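Local structure of aspartate aminotransferase, cytoplasmic (Schizosaccharomyces pombe 972h-, 6JPK) at residues A221-D233 / F313-S325. The protein catalyses the reversible, pyridoxal 5'-phosphate-dependent transfer of an amino group from L-aspartate to 2-oxoglutarate, giving oxaloacetate and L-glutamate, as a homodimer. The protein carries 1 engineered substitution. Sequence-based numbering, arbitrary orientation.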
loop_
_atom_site.group_PDB
_atom_site.type_symbol
_atom_site.label_atom_id
_atom_site.label_comp_id
_atom_site.label_asym_id
_atom_site.label_seq_id
_atom_site.Cartn_x
_atom_site.Cartn_y
_atom_site.Cartn_z
ATOM N N ALA A 221 6.648 -11.901 11.434
ATOM C CA ALA A 221 7.491 -11.025 10.639
ATOM C C ALA A 221 8.914 -11.542 10.459
ATOM O O ALA A 221 9.671 -10.943 9.690
ATOM C CB ALA A 221 7.540 -9.632 11.279
ATOM N N TYR A 222 9.313 -12.626 11.147
ATOM C CA TYR A 222 10.718 -13.029 11.118
ATOM C C TYR A 222 10.900 -14.521 10.848
ATOM O O TYR A 222 11.880 -15.114 11.302
ATOM C CB TYR A 222 11.424 -12.640 12.421
ATOM C CG TYR A 222 11.193 -11.198 12.799
ATOM C CD1 TYR A 222 11.866 -10.182 12.146
ATOM C CD2 TYR A 222 10.268 -10.856 13.781
ATOM C CE1 TYR A 222 11.646 -8.860 12.465
ATOM C CE2 TYR A 222 10.040 -9.530 14.116
ATOM C CZ TYR A 222 10.733 -8.535 13.446
ATOM O OH TYR A 222 10.519 -7.214 13.752
ATOM N N GLN A 223 9.998 -15.148 10.095
ATOM C CA GLN A 223 10.145 -16.582 9.853
ATOM C C GLN A 223 11.426 -16.869 9.072
ATOM O O GLN A 223 11.653 -16.297 8.001
ATOM C CB GLN A 223 8.943 -17.148 9.086
ATOM C CG GLN A 223 9.031 -18.682 8.958
ATOM C CD GLN A 223 8.041 -19.293 7.971
ATOM O OE1 GLN A 223 7.440 -18.596 7.159
ATOM N NE2 GLN A 223 7.896 -20.616 8.022
ATOM N N GLY A 224 12.247 -17.784 9.600
ATOM C CA GLY A 224 13.506 -18.158 8.967
ATOM C C GLY A 224 14.624 -17.190 9.321
ATOM O O GLY A 224 15.772 -17.589 9.544
ATOM N N PHE A 225 14.285 -15.902 9.366
ATOM C CA PHE A 225 15.250 -14.882 9.768
ATOM C C PHE A 225 15.676 -15.055 11.224
ATOM O O PHE A 225 16.816 -14.746 11.580
ATOM C CB PHE A 225 14.636 -13.497 9.553
ATOM C CG PHE A 225 15.525 -12.349 9.966
ATOM C CD1 PHE A 225 15.457 -11.830 11.247
ATOM C CD2 PHE A 225 16.405 -11.771 9.052
ATOM C CE1 PHE A 225 16.260 -10.770 11.629
ATOM C CE2 PHE A 225 17.216 -10.713 9.422
ATOM C CZ PHE A 225 17.145 -10.207 10.710
ATOM N N ALA A 226 14.777 -15.529 12.087
ATOM C CA ALA A 226 15.122 -15.630 13.502
ATOM C C ALA A 226 16.142 -16.741 13.744
ATOM O O ALA A 226 17.194 -16.505 14.343
ATOM C CB ALA A 226 13.862 -15.857 14.339
ATOM N N SER A 227 15.863 -17.958 13.273
ATOM C CA SER A 227 16.732 -19.092 13.585
ATOM C C SER A 227 17.444 -19.692 12.381
ATOM O O SER A 227 18.291 -20.580 12.563
ATOM C CB SER A 227 15.930 -20.202 14.285
ATOM O OG SER A 227 15.026 -20.813 13.375
ATOM N N GLY A 228 17.135 -19.258 11.163
ATOM C CA GLY A 228 17.665 -19.956 10.006
ATOM C C GLY A 228 16.910 -21.214 9.646
ATOM O O GLY A 228 17.273 -21.880 8.669
ATOM N N ASP A 229 15.861 -21.551 10.394
ATOM C CA ASP A 229 15.092 -22.780 10.204
ATOM C C ASP A 229 13.636 -22.355 10.058
ATOM O O ASP A 229 13.034 -21.879 11.024
ATOM C CB ASP A 229 15.290 -23.721 11.399
ATOM C CG ASP A 229 14.615 -25.087 11.228
ATOM O OD1 ASP A 229 13.514 -25.183 10.648
ATOM O OD2 ASP A 229 15.200 -26.082 11.704
ATOM N N LEU A 230 13.073 -22.524 8.856
ATOM C CA LEU A 230 11.736 -22.006 8.570
ATOM C C LEU A 230 10.659 -22.712 9.390
ATOM O O LEU A 230 9.750 -22.064 9.917
ATOM C CB LEU A 230 11.435 -22.140 7.080
ATOM C CG LEU A 230 12.174 -21.160 6.180
ATOM C CD1 LEU A 230 12.156 -21.660 4.741
ATOM C CD2 LEU A 230 11.554 -19.782 6.282
ATOM N N ASN A 231 10.714 -24.046 9.470
ATOM C CA ASN A 231 9.687 -24.788 10.204
ATOM C C ASN A 231 9.794 -24.573 11.709
ATOM O O ASN A 231 8.768 -24.555 12.399
ATOM C CB ASN A 231 9.763 -26.284 9.878
ATOM C CG ASN A 231 9.344 -26.584 8.452
ATOM O OD1 ASN A 231 8.836 -25.711 7.749
ATOM N ND2 ASN A 231 9.558 -27.813 8.017
ATOM N N ARG A 232 11.015 -24.417 12.241
ATOM C CA ARG A 232 11.167 -24.062 13.651
ATOM C C ARG A 232 10.515 -22.718 13.948
ATOM O O ARG A 232 9.851 -22.553 14.978
ATOM C CB ARG A 232 12.648 -24.019 14.031
ATOM C CG ARG A 232 12.927 -23.646 15.486
ATOM C CD ARG A 232 14.439 -23.572 15.737
ATOM N NE ARG A 232 15.108 -24.792 15.287
ATOM C CZ ARG A 232 16.408 -24.892 15.007
ATOM N NH1 ARG A 232 17.207 -23.834 15.120
ATOM N NH2 ARG A 232 16.908 -26.056 14.602
ATOM N N ASP A 233 10.694 -21.740 13.063
ATOM C CA ASP A 233 10.169 -20.410 13.356
ATOM C C ASP A 233 8.655 -20.329 13.188
ATOM O O ASP A 233 8.028 -19.464 13.807
ATOM C CB ASP A 233 10.876 -19.365 12.491
ATOM C CG ASP A 233 12.339 -19.169 12.901
ATOM O OD1 ASP A 233 12.744 -19.765 13.929
ATOM O OD2 ASP A 233 13.082 -18.444 12.198
ATOM N N PHE A 313 14.964 -21.768 -3.476
ATOM C CA PHE A 313 14.526 -21.945 -2.092
ATOM C C PHE A 313 15.688 -22.393 -1.213
ATOM O O PHE A 313 15.906 -21.839 -0.130
ATOM C CB PHE A 313 13.373 -22.951 -2.012
ATOM C CG PHE A 313 12.680 -22.990 -0.664
ATOM C CD1 PHE A 313 13.215 -23.715 0.404
ATOM C CD2 PHE A 313 11.471 -22.333 -0.475
ATOM C CE1 PHE A 313 12.560 -23.748 1.650
ATOM C CE2 PHE A 313 10.816 -22.376 0.761
ATOM C CZ PHE A 313 11.361 -23.087 1.813
ATOM N N ALA A 314 16.447 -23.394 -1.673
ATOM C CA ALA A 314 17.597 -23.870 -0.910
ATOM C C ALA A 314 18.651 -22.777 -0.744
ATOM O O ALA A 314 19.284 -22.671 0.312
ATOM C CB ALA A 314 18.211 -25.098 -1.588
ATOM N N GLU A 315 18.877 -21.977 -1.789
ATOM C CA GLU A 315 19.850 -20.894 -1.677
ATOM C C GLU A 315 19.351 -19.804 -0.739
ATOM O O GLU A 315 20.137 -19.221 0.015
ATOM C CB GLU A 315 20.167 -20.338 -3.065
ATOM C CG GLU A 315 20.874 -21.403 -3.938
ATOM C CD GLU A 315 20.983 -21.035 -5.404
ATOM O OE1 GLU A 315 20.830 -19.842 -5.730
ATOM O OE2 GLU A 315 21.251 -21.949 -6.231
ATOM N N TRP A 316 18.045 -19.527 -0.759
ATOM C CA TRP A 316 17.479 -18.591 0.206
ATOM C C TRP A 316 17.705 -19.080 1.634
ATOM O O TRP A 316 18.054 -18.285 2.518
ATOM C CB TRP A 316 15.990 -18.378 -0.080
ATOM C CG TRP A 316 15.258 -17.499 0.914
ATOM C CD1 TRP A 316 15.653 -16.270 1.389
ATOM C CD2 TRP A 316 13.987 -17.774 1.530
ATOM N NE1 TRP A 316 14.708 -15.777 2.272
ATOM C CE2 TRP A 316 13.680 -16.679 2.373
ATOM C CE3 TRP A 316 13.082 -18.845 1.453
ATOM C CZ2 TRP A 316 12.503 -16.620 3.129
ATOM C CZ3 TRP A 316 11.906 -18.785 2.219
ATOM C CH2 TRP A 316 11.639 -17.681 3.047
ATOM N N GLU A 317 17.534 -20.387 1.877
ATOM C CA GLU A 317 17.769 -20.922 3.220
ATOM C C GLU A 317 19.216 -20.724 3.655
ATOM O O GLU A 317 19.483 -20.473 4.840
ATOM C CB GLU A 317 17.398 -22.408 3.284
ATOM C CG GLU A 317 15.886 -22.661 3.350
ATOM C CD GLU A 317 15.553 -24.146 3.369
ATOM O OE1 GLU A 317 16.138 -24.900 2.547
ATOM O OE2 GLU A 317 14.720 -24.555 4.212
ATOM N N GLN A 318 20.165 -20.840 2.716
ATOM C CA GLN A 318 21.549 -20.471 3.016
ATOM C C GLN A 318 21.668 -19.000 3.415
ATOM O O GLN A 318 22.422 -18.664 4.334
ATOM C CB GLN A 318 22.459 -20.765 1.819
ATOM C CG GLN A 318 22.748 -22.233 1.632
ATOM C CD GLN A 318 23.191 -22.887 2.930
ATOM O OE1 GLN A 318 24.197 -22.493 3.529
ATOM N NE2 GLN A 318 22.422 -23.876 3.387
ATOM N N ASP A 319 20.968 -18.102 2.715
ATOM C CA ASP A 319 21.011 -16.686 3.088
ATOM C C ASP A 319 20.410 -16.447 4.478
ATOM O O ASP A 319 20.912 -15.613 5.241
ATOM C CB ASP A 319 20.280 -15.830 2.050
ATOM C CG ASP A 319 20.897 -15.920 0.637
ATOM O OD1 ASP A 319 22.031 -16.424 0.464
ATOM O OD2 ASP A 319 20.227 -15.467 -0.317
ATOM N N LEU A 320 19.319 -17.146 4.812
ATOM C CA LEU A 320 18.750 -17.056 6.159
ATOM C C LEU A 320 19.751 -17.513 7.216
ATOM O O LEU A 320 19.888 -16.884 8.275
ATOM C CB LEU A 320 17.474 -17.903 6.247
ATOM C CG LEU A 320 16.346 -17.472 5.310
ATOM C CD1 LEU A 320 15.198 -18.474 5.312
ATOM C CD2 LEU A 320 15.855 -16.083 5.709
ATOM N N LYS A 321 20.453 -18.613 6.946
ATOM C CA LYS A 321 21.507 -19.068 7.849
ATOM C C LYS A 321 22.588 -18.006 8.029
ATOM O O LYS A 321 23.048 -17.766 9.152
ATOM C CB LYS A 321 22.109 -20.370 7.322
ATOM C CG LYS A 321 23.266 -20.904 8.140
ATOM C CD LYS A 321 23.735 -22.252 7.600
ATOM C CE LYS A 321 24.827 -22.854 8.466
ATOM N NZ LYS A 321 25.529 -23.950 7.746
ATOM N N THR A 322 23.002 -17.361 6.935
ATOM C CA THR A 322 23.997 -16.295 7.022
ATOM C C THR A 322 23.555 -15.196 7.978
ATOM O O THR A 322 24.306 -14.810 8.884
ATOM C CB THR A 322 24.271 -15.704 5.636
ATOM O OG1 THR A 322 24.876 -16.705 4.809
ATOM C CG2 THR A 322 25.233 -14.509 5.748
ATOM N N MET A 323 22.332 -14.683 7.788
ATOM C CA MET A 323 21.849 -13.572 8.603
ATOM C C MET A 323 21.639 -13.998 10.049
ATOM O O MET A 323 22.105 -13.324 10.976
ATOM C CB MET A 323 20.550 -13.000 8.024
ATOM C CG MET A 323 20.689 -12.368 6.626
ATOM S SD MET A 323 19.138 -11.564 6.122
ATOM C CE MET A 323 18.132 -12.993 5.739
ATOM N N SER A 324 20.933 -15.110 10.270
ATOM C CA SER A 324 20.651 -15.507 11.641
ATOM C C SER A 324 21.933 -15.869 12.384
ATOM O O SER A 324 22.054 -15.585 13.579
ATOM C CB SER A 324 19.656 -16.665 11.678
ATOM O OG SER A 324 20.107 -17.753 10.896
ATOM N N SER A 325 22.906 -16.461 11.695
ATOM C CA SER A 325 24.165 -16.798 12.349
ATOM C C SER A 325 24.949 -15.554 12.746
ATOM O O SER A 325 25.582 -15.538 13.805
ATOM C CB SER A 325 25.014 -17.688 11.444
ATOM O OG SER A 325 24.353 -18.927 11.272
HETATM O O HOH W 1 19.385 -14.744 14.923
HETATM O O HOH W 2 14.501 -23.946 6.781
#
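L230 enters a hole on helix 310-340 framed by F313, W316, E317 and L320, a knob-into-hole fit that packs the loop after strand 215-220 of the large sheet, and the short helix 230-233 ending it, against the long helix. Its CB points at that helix, and CG, anti to the carbonyl carbon (chi1 -73°), carries the fork in among the four, 4.1 Å from L320 CD1. CD1 approaches F313 CZ at 3.4 Å and also meets W316 CZ3 and the CG of E317, whereas CD2 settles by W316 CH2, 3.9 Å away, and L320 CD1. The fork thus lets one leucine serve two sets of partners, while L320 CD1 sits over the centre of one indole face. W316 NE1 bonds to N256 O, which ties the far edge of the ring. Shortening L230 to an alanine removes both methyls and would probably leave a gap between F313, W316 and L320.

Further along the helix the partner is mostly loop backbone. G224 and G228 both have positive phi, which favours glycine, and neither has room for a CB: it would clash with L320 CD1 at G224 and with S324 OG at G228. The small S324 lets the loop come near: its CB is 3.4 Å from F225 O, and its OG turns back to donate to L320 O at 2.8 Å. One residue earlier, M323 SD stands at the edge of the F225 ring, 5.1 Å from the ring centroid, a Met-aromatic contact. F225 also lies near K255, which probably carries the cofactor, as in relatives, though none is attached here.

No direct hydrogen bond joins the segments. Apolar packing holds the L230 end, where a water links L230 N to E317 OE2; close backbone packing holds the glycine end, where another bridges A226 O and S324 O.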